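Local coordinates for putative uncharacterized protein SPy0128 (PDB 3B2M) that forms the backbone of the bacterial pilus, its subunits stacked head to tail and joined by isopeptide bonds, for adhesion to host cells, aggregation and biofilm formation, at residues T40-P45 against K101-K106; P64-T69 against K81-D86. The protein carries 1 engineered substitution. One frame throughout, in Å; residues are numbered along the deposited sequence. Where two conformers were deposited one is given.

Interactions 1 and 2 lie side by side in the N-terminal domain, their centres about 10 Å apart, with 64-69 and 81-86 nested in the chain between the segments of interaction 1. Strand 37-45 is the common neighbour: it pairs with 96-105 in interaction 1 and with 65-70 on its other flank, where probable hydrogen bonds join Phe41 N to Thr66 O (2.8 Å) and Ile43 N to Pro64 O (2.8 Å). Interaction 2 then passes from this sheet to the opposing one. Both contacts approach the Lys23-Asn155 isopeptide bond: interaction 1 contains Glu104, which promotes its formation, and the side chain of Val68 in interaction 2 lies about 7 Å from that of Glu104.

Interaction 1 of 2, residues T40-P45 against K101-K106; sequences TFKIEP and KVTEEK
Thr40 meets Glu105 through the backbone, its O accepting a hydrogen bond from Glu105 N (2.7 Å). At Phe41 the partner is Glu104, in a non-hydrogen-bonded pair on the buried face: ring atom CE1 comes to 3.5 Å from Glu104 OE2, so the carboxylate sits at the ring edge, the two planes 39° apart. Glu104 reaches this place with CG anti to the backbone N (chi1 175°) and its chain extended into the interior, where OE2 also accepts a hydrogen bond from Lys23 NZ. Lys42 and Thr103 form a hydrogen-bonded pair, the N of each giving a 3.0 Å bond to the O of the other. These are neighbouring antiparallel strands in one sheet of an Ig-like, CnaB-type sandwich, with Phe85 of the opposing sheet packed beneath Phe41, Ile43 and Val102. On the outer face the Lys42 chain, bent at chi3, brings NZ to 2.8 Å from Glu105 OE2 in a salt bridge, the nitrogen approaching nearly in line with the C-O bond. A water on the same face donates to Lys42 O and to Lys101 O (2.8 Å), and is also hydrogen-bonded to Thr103 OG1. Ile43 turns back inside, where CD1 packs on Val102 CG2 at 3.6 Å. Glu44 closes the pairing by backbone bonds in both directions with Lys101, the shorter from Lys101 N to Glu44 O (2.7 Å).

Interaction 2 of 2, residues P64-T69 against K81-D86; sequences PMTKVT and KTAEFD
Thr66 places OG1 opposite its backbone N (chi1 -170°), which leaves its CG2 methyl between N and the carbonyl carbon, directed at Phe85; the Phe85 ring, with CG anti to the carbonyl carbon (chi1 -71°), turns a face to receive it. The result is a CH-pi contact: CG2 stands 4.0 Å from the ring centroid, offset toward the rim, and comes closest to CE1 at 3.7 Å. Pro64 O approaches the same CE1 obliquely. The other branch of Thr66, OG1, rests against Ala83 CB at 3.7 Å, and the Ala83 methyl also meets Lys67 O.

Segments 65-69 and 81-86 run nearly antiparallel, their axes 6.2 Å apart at closest approach, yet they belong to different sheets of the Ig-like sandwich: strand 65-70 pairs with 37-45, and strand 80-86 with 18-27. They follow one another in the chain and meet along one side of the sandwich, so that side chains, rather than paired backbones, fill the seam. Val68 packs between Ala83 and Lys81: its CG1 lies against the backbone of Thr82 (3.5 Å to its C) and touches Ala83 CB at 3.9 Å, while its CB meets Lys81 CB at 3.8 Å. Beyond it the Lys81 chain, bent at chi2 and chi4, lays CD and CE alongside Thr69 O and donates from NZ to that oxygen at 3.2 Å, in the carbonyl plane. Its ammonium also makes a salt bridge to Asp74, in the connection between the two strands, and a cation-pi contact with Tyr70 at the end of strand 65-70, while Thr69 OG1 is hydrogen-bonded to Asp38.

Interaction 1 of 2, residues T40-P45 against K101-K106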
loop_
_atom_site.group_PDB
_atom_site.type_symbol
_atom_site.label_atom_id
_atom_site.label_comp_id
_atom_site.label_asym_id
_atom_site.label_seq_id
_atom_site.Cartn_x
_atom_site.Cartn_y
_atom_site.Cartn_z
ATOM N N THR A 40 -3.737 -11.141 -5.407
ATOM C CA THR A 40 -4.218 -12.401 -5.907
ATOM C C THR A 40 -3.997 -13.501 -4.896
ATOM O O THR A 40 -2.961 -13.547 -4.227
ATOM C CB THR A 40 -3.546 -12.752 -7.260
ATOM O OG1 THR A 40 -3.664 -11.624 -8.122
ATOM C CG2 THR A 40 -4.232 -13.915 -7.928
ATOM N N PHE A 41 -4.980 -14.390 -4.812
ATOM C CA PHE A 41 -4.930 -15.523 -3.906
ATOM C C PHE A 41 -5.082 -16.809 -4.689
ATOM O O PHE A 41 -5.874 -16.889 -5.627
ATOM C CB PHE A 41 -6.001 -15.374 -2.825
ATOM C CG PHE A 41 -6.036 -13.993 -2.208
ATOM C CD1 PHE A 41 -4.971 -13.538 -1.425
ATOM C CD2 PHE A 41 -7.102 -13.127 -2.452
ATOM C CE1 PHE A 41 -4.982 -12.273 -0.856
ATOM C CE2 PHE A 41 -7.121 -11.844 -1.889
ATOM C CZ PHE A 41 -6.047 -11.415 -1.101
ATOM N N LYS A 42 -4.284 -17.803 -4.323
ATOM C CA LYS A 42 -4.314 -19.102 -4.976
ATOM C C LYS A 42 -4.622 -20.183 -3.959
ATOM O O LYS A 42 -4.202 -20.096 -2.778
ATOM C CB LYS A 42 -2.975 -19.397 -5.662
ATOM C CG LYS A 42 -2.904 -20.804 -6.297
ATOM C CD LYS A 42 -1.526 -21.141 -6.879
ATOM C CE LYS A 42 -0.446 -21.235 -5.806
ATOM N NZ LYS A 42 0.911 -21.154 -6.424
ATOM N N ILE A 43 -5.370 -21.185 -4.424
ATOM C CA ILE A 43 -5.670 -22.388 -3.658
ATOM C C ILE A 43 -5.168 -23.624 -4.406
ATOM O O ILE A 43 -5.377 -23.773 -5.616
ATOM C CB ILE A 43 -7.184 -22.500 -3.258
ATOM C CG1 ILE A 43 -7.390 -23.617 -2.221
ATOM C CG2 ILE A 43 -8.086 -22.704 -4.476
ATOM C CD1 ILE A 43 -8.650 -23.461 -1.363
ATOM N N GLU A 44 -4.497 -24.498 -3.668
ATOM C CA GLU A 44 -3.853 -25.671 -4.238
ATOM C C GLU A 44 -4.095 -26.880 -3.362
ATOM O O GLU A 44 -4.139 -26.747 -2.141
ATOM C CB GLU A 44 -2.343 -25.446 -4.306
ATOM C CG GLU A 44 -1.831 -25.019 -5.649
ATOM C CD GLU A 44 -0.312 -25.082 -5.699
ATOM O OE1 GLU A 44 0.331 -24.933 -4.625
ATOM O OE2 GLU A 44 0.225 -25.308 -6.809
ATOM N N PRO A 45 -4.256 -28.063 -3.978
ATOM C CA PRO A 45 -4.270 -29.271 -3.177
ATOM C C PRO A 45 -2.987 -29.342 -2.357
ATOM O O PRO A 45 -1.896 -29.124 -2.891
ATOM C CB PRO A 45 -4.288 -30.378 -4.225
ATOM C CG PRO A 45 -4.876 -29.763 -5.423
ATOM C CD PRO A 45 -4.431 -28.348 -5.413
ATOM N N LYS A 101 -3.836 -25.729 0.366
ATOM C CA LYS A 101 -3.076 -24.599 0.855
ATOM C C LYS A 101 -3.497 -23.323 0.141
ATOM O O LYS A 101 -3.618 -23.303 -1.096
ATOM C CB LYS A 101 -1.574 -24.840 0.720
ATOM C CG LYS A 101 -0.975 -25.632 1.886
ATOM C CD LYS A 101 0.520 -25.371 2.030
ATOM C CE LYS A 101 1.025 -25.718 3.427
ATOM N NZ LYS A 101 0.677 -24.655 4.416
ATOM N N VAL A 102 -3.737 -22.265 0.930
ATOM C CA VAL A 102 -4.098 -20.945 0.415
ATOM C C VAL A 102 -2.967 -19.941 0.673
ATOM O O VAL A 102 -2.541 -19.752 1.809
ATOM C CB VAL A 102 -5.407 -20.380 1.031
ATOM C CG1 VAL A 102 -5.639 -18.958 0.528
ATOM C CG2 VAL A 102 -6.601 -21.227 0.664
ATOM N N THR A 103 -2.490 -19.311 -0.396
ATOM C CA THR A 103 -1.409 -18.336 -0.318
ATOM C C THR A 103 -1.832 -17.042 -1.060
ATOM O O THR A 103 -2.821 -17.041 -1.790
ATOM C CB THR A 103 -0.124 -18.935 -0.933
ATOM O OG1 THR A 103 -0.424 -19.454 -2.236
ATOM C CG2 THR A 103 0.409 -20.094 -0.091
ATOM N N GLU A 104 -1.088 -15.954 -0.857
ATOM C CA GLU A 104 -1.227 -14.747 -1.670
ATOM C C GLU A 104 -0.113 -14.729 -2.707
ATOM O O GLU A 104 1.036 -14.960 -2.375
ATOM C CB GLU A 104 -1.165 -13.495 -0.795
ATOM C CG GLU A 104 -1.170 -12.177 -1.573
ATOM C CD GLU A 104 -1.065 -10.966 -0.687
ATOM O OE1 GLU A 104 0.051 -10.456 -0.546
ATOM O OE2 GLU A 104 -2.089 -10.507 -0.134
ATOM N N GLU A 105 -0.447 -14.471 -3.963
ATOM C CA GLU A 105 0.557 -14.435 -5.019
ATOM C C GLU A 105 1.051 -13.024 -5.188
ATOM O O GLU A 105 0.247 -12.119 -5.425
ATOM C CB GLU A 105 -0.013 -14.927 -6.350
ATOM C CG GLU A 105 -0.235 -16.427 -6.432
ATOM C CD GLU A 105 0.822 -17.171 -7.254
ATOM O OE1 GLU A 105 1.385 -16.593 -8.225
ATOM O OE2 GLU A 105 1.067 -18.360 -6.941
ATOM N N LYS A 106 2.364 -12.835 -5.042
ATOM C CA LYS A 106 3.000 -11.538 -5.331
ATOM C C LYS A 106 3.623 -11.547 -6.729
ATOM O O LYS A 106 4.827 -11.764 -6.910
ATOM C CB LYS A 106 3.996 -11.092 -4.239
ATOM C CG LYS A 106 4.931 -12.155 -3.659
ATOM C CD LYS A 106 6.092 -11.466 -2.929
ATOM C CE LYS A 106 6.598 -12.276 -1.729
ATOM N NZ LYS A 106 7.153 -11.380 -0.646
HETATM O O HOH W 1 -1.617 -21.875 -2.424
#

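Interaction 2 of 2, residues P64-T69 against K81-D86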
loop_
_atom_site.group_PDB
_atom_site.type_symbol
_atom_site.label_atom_id
_atom_site.label_comp_id
_atom_site.label_asym_id
_atom_site.label_seq_id
_atom_site.Cartn_x
_atom_site.Cartn_y
_atom_site.Cartn_z
ATOM N N PRO A 64 -8.755 -21.753 -9.426
ATOM C CA PRO A 64 -7.928 -21.812 -8.231
ATOM C C PRO A 64 -7.300 -20.475 -7.820
ATOM O O PRO A 64 -6.488 -20.441 -6.902
ATOM C CB PRO A 64 -6.817 -22.765 -8.655
ATOM C CG PRO A 64 -6.626 -22.443 -10.035
ATOM C CD PRO A 64 -7.988 -22.186 -10.603
ATOM N N MET A 65 -7.652 -19.403 -8.514
ATOM C CA MET A 65 -7.230 -18.082 -8.119
ATOM C C MET A 65 -8.416 -17.149 -8.068
ATOM O O MET A 65 -9.360 -17.264 -8.855
ATOM C CB MET A 65 -6.137 -17.525 -9.033
ATOM C CG MET A 65 -4.833 -18.305 -8.957
ATOM S SD MET A 65 -3.352 -17.312 -9.198
ATOM C CE MET A 65 -2.322 -18.510 -10.067
ATOM N N THR A 66 -8.358 -16.239 -7.111
ATOM C CA THR A 66 -9.306 -15.155 -7.006
ATOM C C THR A 66 -8.523 -13.904 -6.560
ATOM O O THR A 66 -7.312 -13.987 -6.297
ATOM C CB THR A 66 -10.485 -15.520 -6.061
ATOM O OG1 THR A 66 -11.510 -14.520 -6.164
ATOM C CG2 THR A 66 -10.029 -15.667 -4.613
ATOM N N LYS A 67 -9.183 -12.751 -6.510
ATOM C CA LYS A 67 -8.459 -11.534 -6.204
ATOM C C LYS A 67 -9.336 -10.439 -5.639
ATOM O O LYS A 67 -10.547 -10.473 -5.784
ATOM C CB LYS A 67 -7.723 -11.026 -7.444
ATOM C CG LYS A 67 -8.601 -10.342 -8.450
ATOM C CD LYS A 67 -7.833 -10.089 -9.718
ATOM C CE LYS A 67 -8.582 -9.148 -10.635
ATOM N NZ LYS A 67 -8.126 -9.372 -12.038
ATOM N N VAL A 68 -8.698 -9.473 -4.992
ATOM C CA VAL A 68 -9.334 -8.216 -4.640
ATOM C C VAL A 68 -8.623 -7.085 -5.358
ATOM O O VAL A 68 -7.440 -7.202 -5.685
ATOM C CB VAL A 68 -9.356 -7.955 -3.107
ATOM C CG1 VAL A 68 -10.220 -9.008 -2.414
ATOM C CG2 VAL A 68 -7.954 -7.937 -2.523
ATOM N N THR A 69 -9.361 -6.002 -5.603
ATOM C CA THR A 69 -8.864 -4.822 -6.287
ATOM C C THR A 69 -8.983 -3.578 -5.400
ATOM O O THR A 69 -10.001 -3.379 -4.736
ATOM C CB THR A 69 -9.658 -4.599 -7.590
ATOM O OG1 THR A 69 -9.659 -5.810 -8.342
ATOM C CG2 THR A 69 -9.057 -3.470 -8.438
ATOM N N LYS A 81 -10.954 -5.683 1.990
ATOM C CA LYS A 81 -11.725 -6.206 0.871
ATOM C C LYS A 81 -11.823 -7.715 0.976
ATOM O O LYS A 81 -10.923 -8.348 1.523
ATOM C CB LYS A 81 -11.058 -5.816 -0.449
ATOM C CG LYS A 81 -11.576 -4.496 -1.000
ATOM C CD LYS A 81 -10.450 -3.626 -1.456
ATOM C CE LYS A 81 -10.890 -2.174 -1.561
ATOM N NZ LYS A 81 -11.894 -1.937 -2.629
ATOM N N THR A 82 -12.906 -8.296 0.456
ATOM C CA THR A 82 -13.025 -9.755 0.453
ATOM C C THR A 82 -13.117 -10.364 -0.941
ATOM O O THR A 82 -13.647 -9.758 -1.882
ATOM C CB THR A 82 -14.208 -10.290 1.317
ATOM O OG1 THR A 82 -15.453 -9.781 0.814
ATOM C CG2 THR A 82 -14.040 -9.911 2.798
ATOM N N ALA A 83 -12.575 -11.568 -1.054
ATOM C CA ALA A 83 -12.845 -12.447 -2.179
ATOM C C ALA A 83 -13.322 -13.779 -1.603
ATOM O O ALA A 83 -13.377 -13.945 -0.391
ATOM C CB ALA A 83 -11.593 -12.630 -3.018
ATOM N N GLU A 84 -13.643 -14.728 -2.470
ATOM C CA GLU A 84 -14.205 -16.001 -2.053
ATOM C C GLU A 84 -13.717 -17.121 -2.974
ATOM O O GLU A 84 -13.556 -16.901 -4.164
ATOM C CB GLU A 84 -15.707 -15.877 -2.195
ATOM C CG GLU A 84 -16.529 -16.690 -1.269
ATOM C CD GLU A 84 -17.986 -16.298 -1.396
ATOM O OE1 GLU A 84 -18.492 -16.302 -2.543
ATOM O OE2 GLU A 84 -18.620 -15.972 -0.361
ATOM N N PHE A 85 -13.463 -18.309 -2.425
ATOM C CA PHE A 85 -13.299 -19.510 -3.244
ATOM C C PHE A 85 -14.589 -20.326 -3.202
ATOM O O PHE A 85 -15.172 -20.500 -2.131
ATOM C CB PHE A 85 -12.164 -20.392 -2.719
ATOM C CG PHE A 85 -10.789 -19.830 -2.942
ATOM C CD1 PHE A 85 -10.258 -19.743 -4.225
ATOM C CD2 PHE A 85 -10.019 -19.393 -1.855
ATOM C CE1 PHE A 85 -8.989 -19.229 -4.432
ATOM C CE2 PHE A 85 -8.743 -18.876 -2.062
ATOM C CZ PHE A 85 -8.226 -18.803 -3.357
ATOM N N ASP A 86 -15.020 -20.841 -4.357
ATOM C CA ASP A 86 -16.236 -21.657 -4.429
ATOM C C ASP A 86 -15.914 -23.145 -4.601
ATOM O O ASP A 86 -15.243 -23.547 -5.551
ATOM C CB ASP A 86 -17.152 -21.153 -5.555
ATOM C CG ASP A 86 -18.559 -21.779 -5.518
ATOM O OD1 ASP A 86 -18.877 -22.568 -4.592
ATOM O OD2 ASP A 86 -19.360 -21.475 -6.427
#